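Local coordinates for 1,3-alpha-isomaltosidase (Kribbella flavida DSM 17836, PDB 5X3I), which hydrolyses the alpha-1,3-glucosidic linkages of a cyclic tetrasaccharide derived from starch, releasing isomaltose inside the cell, at residues 294-302 with 633-644. The protein carries 1 engineered substitution. Residues are numbered along the deposited sequence; the frame is centred on the assembly and turned at random.
Sequences LPGWVFRLW and RESLVPYLTEQA
Phe299 and Leu640 form the tight centre of this contact: Leu640 CB stands 3.7 Å from the centroid of the Phe299 ring. It lies only 10° off the ring normal, a CH-pi contact over the face. Val298 CG2, from the same turn, lies over the opposite face, while Ala644 CB meets the ring edge at CZ (3.7 Å). The backbone carbonyl of Phe299 is gripped by Arg633, whose NE reaches the O at 2.7 Å; NH2 adds a weak second bond. The bend at chi2 turns the Arg633 chain towards that oxygen, and Leu640 CD1 packs over one face of the guanidinium. NH2 also donates to a water that bridges to Val298 O and Arg300 O.

The partly exposed side is polar and water-bridged. Arg300 and Glu634 form a salt bridge whose N-H...O hydrogen bond, from Arg300 NE to the syn lone pair of Glu634 OE2, is nearly straight (168°). The guanidinium and carboxylate planes are nevertheless 59° apart, and NH2 to OE1 is weak. A second water accepts from Leu301 N and donates to Glu634 OE2. Gly296 lies against the helix, its O 3.7 Å from Val637 CG1.

The 3-10 turn 296-299 leads into the first TIM-barrel strand, 302-304. Backbone bonds from Trp302 to Met592 and Tyr594 join it to the last, 591-593, and helix 622-650 lies by this barrel-closing seam, Arg633 NH1 binding Ala587 O and Met589 O.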
ATOM      1  N   LEU A 294      15.319 -11.660   5.940  1.00 14.33           N
ATOM      2  CA  LEU A 294      15.565 -10.572   6.863  1.00 14.03           C
ATOM      3  C   LEU A 294      15.990 -11.120   8.246  1.00 15.11           C
ATOM      4  O   LEU A 294      15.721 -12.276   8.560  1.00 14.22           O
ATOM      5  CB  LEU A 294      14.322  -9.686   6.956  1.00 13.20           C
ATOM      6  CG  LEU A 294      13.868  -9.080   5.614  1.00 11.60           C
ATOM      7  CD1 LEU A 294      12.600  -8.274   5.818  1.00 13.01           C
ATOM      8  CD2 LEU A 294      14.959  -8.224   5.012  1.00 13.17           C
ATOM      9  N   PRO A 295      16.651 -10.290   9.069  1.00 13.67           N
ATOM     10  CA  PRO A 295      17.044 -10.770  10.401  1.00 14.76           C
ATOM     11  C   PRO A 295      15.862 -11.202  11.245  1.00 11.99           C
ATOM     12  O   PRO A 295      14.761 -10.651  11.141  1.00 13.25           O
ATOM     13  CB  PRO A 295      17.733  -9.551  11.038  1.00 14.31           C
ATOM     14  CG  PRO A 295      18.138  -8.701   9.905  1.00 15.13           C
ATOM     15  CD  PRO A 295      17.083  -8.906   8.840  1.00 11.24           C
ATOM     16  N   GLY A 296      16.115 -12.180  12.098  1.00 13.36           N
ATOM     17  CA  GLY A 296      15.104 -12.728  12.981  1.00 12.90           C
ATOM     18  C   GLY A 296      14.395 -11.713  13.851  1.00 12.88           C
ATOM     19  O   GLY A 296      13.242 -11.924  14.201  1.00 13.61           O
ATOM     20  N   TRP A 297      15.063 -10.609  14.188  1.00 14.83           N
ATOM     21  CA  TRP A 297      14.454  -9.634  15.097  1.00 12.16           C
ATOM     22  C   TRP A 297      13.187  -8.971  14.541  1.00 13.42           C
ATOM     23  O   TRP A 297      12.401  -8.443  15.320  1.00 11.09           O
ATOM     24  CB  TRP A 297      15.455  -8.539  15.518  1.00 15.57           C
ATOM     25  CG  TRP A 297      16.011  -7.643  14.428  1.00 12.66           C
ATOM     26  CD1 TRP A 297      17.242  -7.732  13.846  1.00 12.15           C
ATOM     27  CD2 TRP A 297      15.373  -6.498  13.832  1.00 11.68           C
ATOM     28  NE1 TRP A 297      17.408  -6.728  12.921  1.00 14.13           N
ATOM     29  CE2 TRP A 297      16.275  -5.957  12.894  1.00 11.15           C
ATOM     30  CE3 TRP A 297      14.136  -5.878  14.004  1.00 11.64           C
ATOM     31  CZ2 TRP A 297      15.972  -4.843  12.126  1.00 12.81           C
ATOM     32  CZ3 TRP A 297      13.844  -4.760  13.243  1.00 14.65           C
ATOM     33  CH2 TRP A 297      14.752  -4.257  12.318  1.00 12.99           C
ATOM     34  N   VAL A 298      12.970  -9.017  13.221  1.00 12.86           N
ATOM     35  CA  VAL A 298      11.752  -8.411  12.664  1.00 11.29           C
ATOM     36  C   VAL A 298      10.517  -9.161  13.147  1.00 14.45           C
ATOM     37  O   VAL A 298       9.412  -8.626  13.121  1.00 14.87           O
ATOM     38  CB  VAL A 298      11.739  -8.358  11.100  1.00 10.34           C
ATOM     39  CG1 VAL A 298      12.985  -7.686  10.580  1.00  9.95           C
ATOM     40  CG2 VAL A 298      11.558  -9.748  10.485  1.00 11.83           C
ATOM     41  N   PHE A 299      10.715 -10.380  13.642  1.00 12.52           N
ATOM     42  CA  PHE A 299       9.592 -11.168  14.125  1.00 12.51           C
ATOM     43  C   PHE A 299       9.189 -10.876  15.566  1.00 15.61           C
ATOM     44  O   PHE A 299       8.244 -11.466  16.076  1.00 14.02           O
ATOM     45  CB  PHE A 299       9.898 -12.652  13.956  1.00 14.88           C
ATOM     46  CG  PHE A 299       9.926 -13.085  12.529  1.00 15.19           C
ATOM     47  CD1 PHE A 299       8.799 -12.937  11.731  1.00 16.59           C
ATOM     48  CD2 PHE A 299      11.064 -13.629  11.973  1.00 15.60           C
ATOM     49  CE1 PHE A 299       8.807 -13.328  10.404  1.00 13.87           C
ATOM     50  CE2 PHE A 299      11.074 -14.030  10.641  1.00 14.82           C
ATOM     51  CZ  PHE A 299       9.949 -13.880   9.867  1.00 13.10           C
ATOM     52  N   ARG A 300       9.874  -9.944  16.215  1.00 13.87           N
ATOM     53  CA  ARG A 300       9.457  -9.536  17.544  1.00 12.80           C
ATOM     54  C   ARG A 300       8.381  -8.456  17.458  1.00 14.07           C
ATOM     55  O   ARG A 300       8.073  -7.971  16.377  1.00 14.91           O
ATOM     56  CB  ARG A 300      10.659  -9.035  18.345  1.00 14.07           C
ATOM     57  CG  ARG A 300      11.785 -10.052  18.449  1.00 15.89           C
ATOM     58  CD  ARG A 300      12.925  -9.516  19.277  1.00 16.15           C
ATOM     59  NE  ARG A 300      12.536  -9.311  20.663  1.00 18.88           N
ATOM     60  CZ  ARG A 300      13.282  -8.672  21.559  1.00 20.75           C
ATOM     61  NH1 ARG A 300      14.450  -8.144  21.200  1.00 21.15           N
ATOM     62  NH2 ARG A 300      12.861  -8.554  22.810  1.00 20.77           N
ATOM     63  N   LEU A 301       7.850  -8.040  18.600  1.00 12.50           N
ATOM     64  CA  LEU A 301       6.789  -7.044  18.597  1.00 14.20           C
ATOM     65  C   LEU A 301       7.327  -5.677  18.186  1.00 13.23           C
ATOM     66  O   LEU A 301       8.377  -5.239  18.671  1.00 13.94           O
ATOM     67  CB  LEU A 301       6.120  -6.951  19.966  1.00 14.02           C
ATOM     68  CG  LEU A 301       5.162  -5.767  20.165  1.00 16.17           C
ATOM     69  CD1 LEU A 301       3.960  -5.862  19.219  1.00 13.49           C
ATOM     70  CD2 LEU A 301       4.701  -5.660  21.630  1.00 15.00           C
ATOM     71  N   TRP A 302       6.610  -5.031  17.275  1.00 15.13           N
ATOM     72  CA  TRP A 302       6.884  -3.655  16.873  1.00 13.92           C
ATOM     73  C   TRP A 302       5.961  -2.688  17.605  1.00 14.05           C
ATOM     74  O   TRP A 302       4.738  -2.823  17.547  1.00 12.05           O
ATOM     75  CB  TRP A 302       6.708  -3.470  15.359  1.00 11.82           C
ATOM     76  CG  TRP A 302       7.676  -4.194  14.496  1.00 11.42           C
ATOM     77  CD1 TRP A 302       7.994  -5.521  14.543  1.00 10.81           C
ATOM     78  CD2 TRP A 302       8.443  -3.637  13.429  1.00 13.96           C
ATOM     79  NE1 TRP A 302       8.913  -5.818  13.578  1.00 11.76           N
ATOM     80  CE2 TRP A 302       9.206  -4.681  12.875  1.00 12.52           C
ATOM     81  CE3 TRP A 302       8.553  -2.353  12.879  1.00 13.36           C
ATOM     82  CZ2 TRP A 302      10.066  -4.488  11.798  1.00 13.24           C
ATOM     83  CZ3 TRP A 302       9.413  -2.161  11.808  1.00 14.61           C
ATOM     84  CH2 TRP A 302      10.161  -3.223  11.282  1.00 15.41           C
ATOM     85  N   ARG A 633       4.913 -14.938  21.485  1.00 18.63           N
ATOM     86  CA  ARG A 633       5.523 -14.438  20.251  1.00 15.23           C
ATOM     87  C   ARG A 633       7.053 -14.575  20.270  1.00 17.00           C
ATOM     88  O   ARG A 633       7.648 -15.090  19.330  1.00 16.02           O
ATOM     89  CB  ARG A 633       5.152 -12.972  20.038  1.00 15.77           C
ATOM     90  CG  ARG A 633       5.789 -12.332  18.806  1.00 18.27           C
ATOM     91  CD  ARG A 633       5.062 -12.770  17.543  1.00 17.12           C
ATOM     92  NE  ARG A 633       5.625 -12.206  16.312  1.00 16.37           N
ATOM     93  CZ  ARG A 633       5.128 -12.450  15.106  1.00 17.49           C
ATOM     94  NH1 ARG A 633       4.046 -13.229  14.985  1.00 15.09           N
ATOM     95  NH2 ARG A 633       5.695 -11.915  14.026  1.00 15.20           N
ATOM     96  N   GLU A 634       7.672 -14.105  21.352  1.00 17.05           N
ATOM     97  CA  GLU A 634       9.120 -14.216  21.533  1.00 16.44           C
ATOM     98  C   GLU A 634       9.593 -15.649  21.324  1.00 14.81           C
ATOM     99  O   GLU A 634      10.578 -15.889  20.647  1.00 15.60           O
ATOM    100  CB  GLU A 634       9.531 -13.728  22.930  1.00 16.64           C
ATOM    101  CG  GLU A 634       9.333 -12.237  23.157  1.00 18.22           C
ATOM    102  CD  GLU A 634      10.476 -11.413  22.594  1.00 17.94           C
ATOM    103  OE1 GLU A 634      11.613 -11.595  23.039  1.00 26.33           O
ATOM    104  OE2 GLU A 634      10.253 -10.599  21.695  1.00 23.09           O
ATOM    105  N   SER A 635       8.867 -16.598  21.901  1.00 16.67           N
ATOM    106  CA  SER A 635       9.228 -18.008  21.786  1.00 18.68           C
ATOM    107  C   SER A 635       9.079 -18.540  20.368  1.00 16.16           C
ATOM    108  O   SER A 635       9.698 -19.528  20.016  1.00 19.22           O
ATOM    109  CB  SER A 635       8.381 -18.857  22.734  1.00 21.12           C
ATOM    110  OG  SER A 635       8.657 -18.514  24.070  1.00 23.79           O
ATOM    111  N   LEU A 636       8.260 -17.874  19.566  1.00 15.96           N
ATOM    112  CA  LEU A 636       7.991 -18.293  18.194  1.00 15.43           C
ATOM    113  C   LEU A 636       9.035 -17.822  17.199  1.00 15.83           C
ATOM    114  O   LEU A 636       9.015 -18.238  16.046  1.00 16.84           O
ATOM    115  CB  LEU A 636       6.632 -17.762  17.741  1.00 18.08           C
ATOM    116  CG  LEU A 636       5.419 -18.667  17.871  1.00 22.21           C
ATOM    117  CD1 LEU A 636       4.175 -17.919  17.399  1.00 21.77           C
ATOM    118  CD2 LEU A 636       5.621 -19.918  17.056  1.00 19.84           C
ATOM    119  N   VAL A 637       9.927 -16.929  17.625  1.00 15.88           N
ATOM    120  CA  VAL A 637      10.856 -16.331  16.672  1.00 14.41           C
ATOM    121  C   VAL A 637      11.726 -17.365  15.934  1.00 16.20           C
ATOM    122  O   VAL A 637      11.889 -17.254  14.719  1.00 17.39           O
ATOM    123  CB  VAL A 637      11.748 -15.266  17.337  1.00 14.15           C
ATOM    124  CG1 VAL A 637      12.865 -14.834  16.394  1.00 12.93           C
ATOM    125  CG2 VAL A 637      10.906 -14.066  17.733  1.00 11.97           C
ATOM    126  N   PRO A 638      12.263 -18.386  16.638  1.00 15.26           N
ATOM    127  CA  PRO A 638      13.018 -19.376  15.851  1.00 14.34           C
ATOM    128  C   PRO A 638      12.165 -20.129  14.810  1.00 13.40           C
ATOM    129  O   PRO A 638      12.657 -20.422  13.730  1.00 14.93           O
ATOM    130  CB  PRO A 638      13.545 -20.343  16.917  1.00 16.73           C
ATOM    131  CG  PRO A 638      13.616 -19.507  18.170  1.00 15.22           C
ATOM    132  CD  PRO A 638      12.417 -18.608  18.086  1.00 14.33           C
ATOM    133  N   TYR A 639      10.924 -20.453  15.144  1.00 15.87           N
ATOM    134  CA  TYR A 639      10.021 -21.085  14.188  1.00 16.88           C
ATOM    135  C   TYR A 639       9.779 -20.183  12.974  1.00 16.96           C
ATOM    136  O   TYR A 639       9.954 -20.608  11.835  1.00 16.21           O
ATOM    137  CB  TYR A 639       8.688 -21.441  14.840  1.00 14.05           C
ATOM    138  CG  TYR A 639       7.659 -21.980  13.858  1.00 17.63           C
ATOM    139  CD1 TYR A 639       7.758 -23.273  13.359  1.00 18.36           C
ATOM    140  CD2 TYR A 639       6.587 -21.197  13.435  1.00 16.21           C
ATOM    141  CE1 TYR A 639       6.824 -23.774  12.464  1.00 16.76           C
ATOM    142  CE2 TYR A 639       5.641 -21.695  12.537  1.00 17.62           C
ATOM    143  CZ  TYR A 639       5.770 -22.983  12.056  1.00 17.42           C
ATOM    144  OH  TYR A 639       4.851 -23.484  11.165  1.00 17.92           O
ATOM    145  N   LEU A 640       9.409 -18.934  13.236  1.00 17.29           N
ATOM    146  CA  LEU A 640       9.116 -17.970  12.176  1.00 17.36           C
ATOM    147  C   LEU A 640      10.318 -17.797  11.270  1.00 16.69           C
ATOM    148  O   LEU A 640      10.182 -17.779  10.058  1.00 15.99           O
ATOM    149  CB  LEU A 640       8.692 -16.621  12.764  1.00 13.13           C
ATOM    150  CG  LEU A 640       7.306 -16.645  13.414  1.00 16.14           C
ATOM    151  CD1 LEU A 640       7.081 -15.474  14.346  1.00 13.83           C
ATOM    152  CD2 LEU A 640       6.217 -16.675  12.335  1.00 18.66           C
ATOM    153  N   THR A 641      11.498 -17.709  11.879  1.00 16.84           N
ATOM    154  CA  THR A 641      12.742 -17.560  11.148  1.00 15.61           C
ATOM    155  C   THR A 641      12.981 -18.752  10.212  1.00 18.24           C
ATOM    156  O   THR A 641      13.336 -18.581   9.054  1.00 13.51           O
ATOM    157  CB  THR A 641      13.956 -17.409  12.119  1.00 15.60           C
ATOM    158  OG1 THR A 641      13.769 -16.260  12.960  1.00 15.23           O
ATOM    159  CG2 THR A 641      15.231 -17.263  11.349  1.00 15.57           C
ATOM    160  N   GLU A 642      12.791 -19.962  10.722  1.00 16.10           N
ATOM    161  CA  GLU A 642      12.979 -21.132   9.889  1.00 17.68           C
ATOM    162  C   GLU A 642      11.941 -21.170   8.770  1.00 16.24           C
ATOM    163  O   GLU A 642      12.268 -21.436   7.632  1.00 17.64           O
ATOM    164  CB  GLU A 642      12.895 -22.417  10.703  1.00 16.64           C
ATOM    165  CG  GLU A 642      13.202 -23.626   9.871  1.00 17.19           C
ATOM    166  CD  GLU A 642      13.375 -24.877  10.697  1.00 14.93           C
ATOM    167  OE1 GLU A 642      12.416 -25.304  11.355  1.00 16.54           O
ATOM    168  OE2 GLU A 642      14.479 -25.423  10.682  1.00 18.34           O
ATOM    169  N   GLN A 643      10.692 -20.904   9.122  1.00 16.33           N
ATOM    170  CA  GLN A 643       9.600 -20.940   8.153  1.00 17.14           C
ATOM    171  C   GLN A 643       9.749 -19.850   7.079  1.00 19.52           C
ATOM    172  O   GLN A 643       9.465 -20.098   5.906  1.00 17.69           O
ATOM    173  CB  GLN A 643       8.259 -20.813   8.870  1.00 13.89           C
ATOM    174  CG  GLN A 643       7.899 -22.046   9.683  1.00 17.41           C
ATOM    175  CD  GLN A 643       7.877 -23.322   8.840  1.00 18.40           C
ATOM    176  OE1 GLN A 643       7.402 -23.327   7.704  1.00 20.51           O
ATOM    177  NE2 GLN A 643       8.404 -24.404   9.393  1.00 17.33           N
ATOM    178  N   ALA A 644      10.217 -18.668   7.476  1.00 16.12           N
ATOM    179  CA  ALA A 644      10.473 -17.594   6.517  1.00 17.50           C
ATOM    180  C   ALA A 644      11.529 -18.018   5.512  1.00 17.50           C
ATOM    181  O   ALA A 644      11.423 -17.728   4.318  1.00 17.69           O
ATOM    182  CB  ALA A 644      10.907 -16.317   7.222  1.00 15.30           C
TER
HETATM  183  O   HOH W   1       6.914  -9.177  14.325  1.00 12.01           O
HETATM  184  O   HOH W   2       8.189  -9.290  21.034  1.00 22.55           O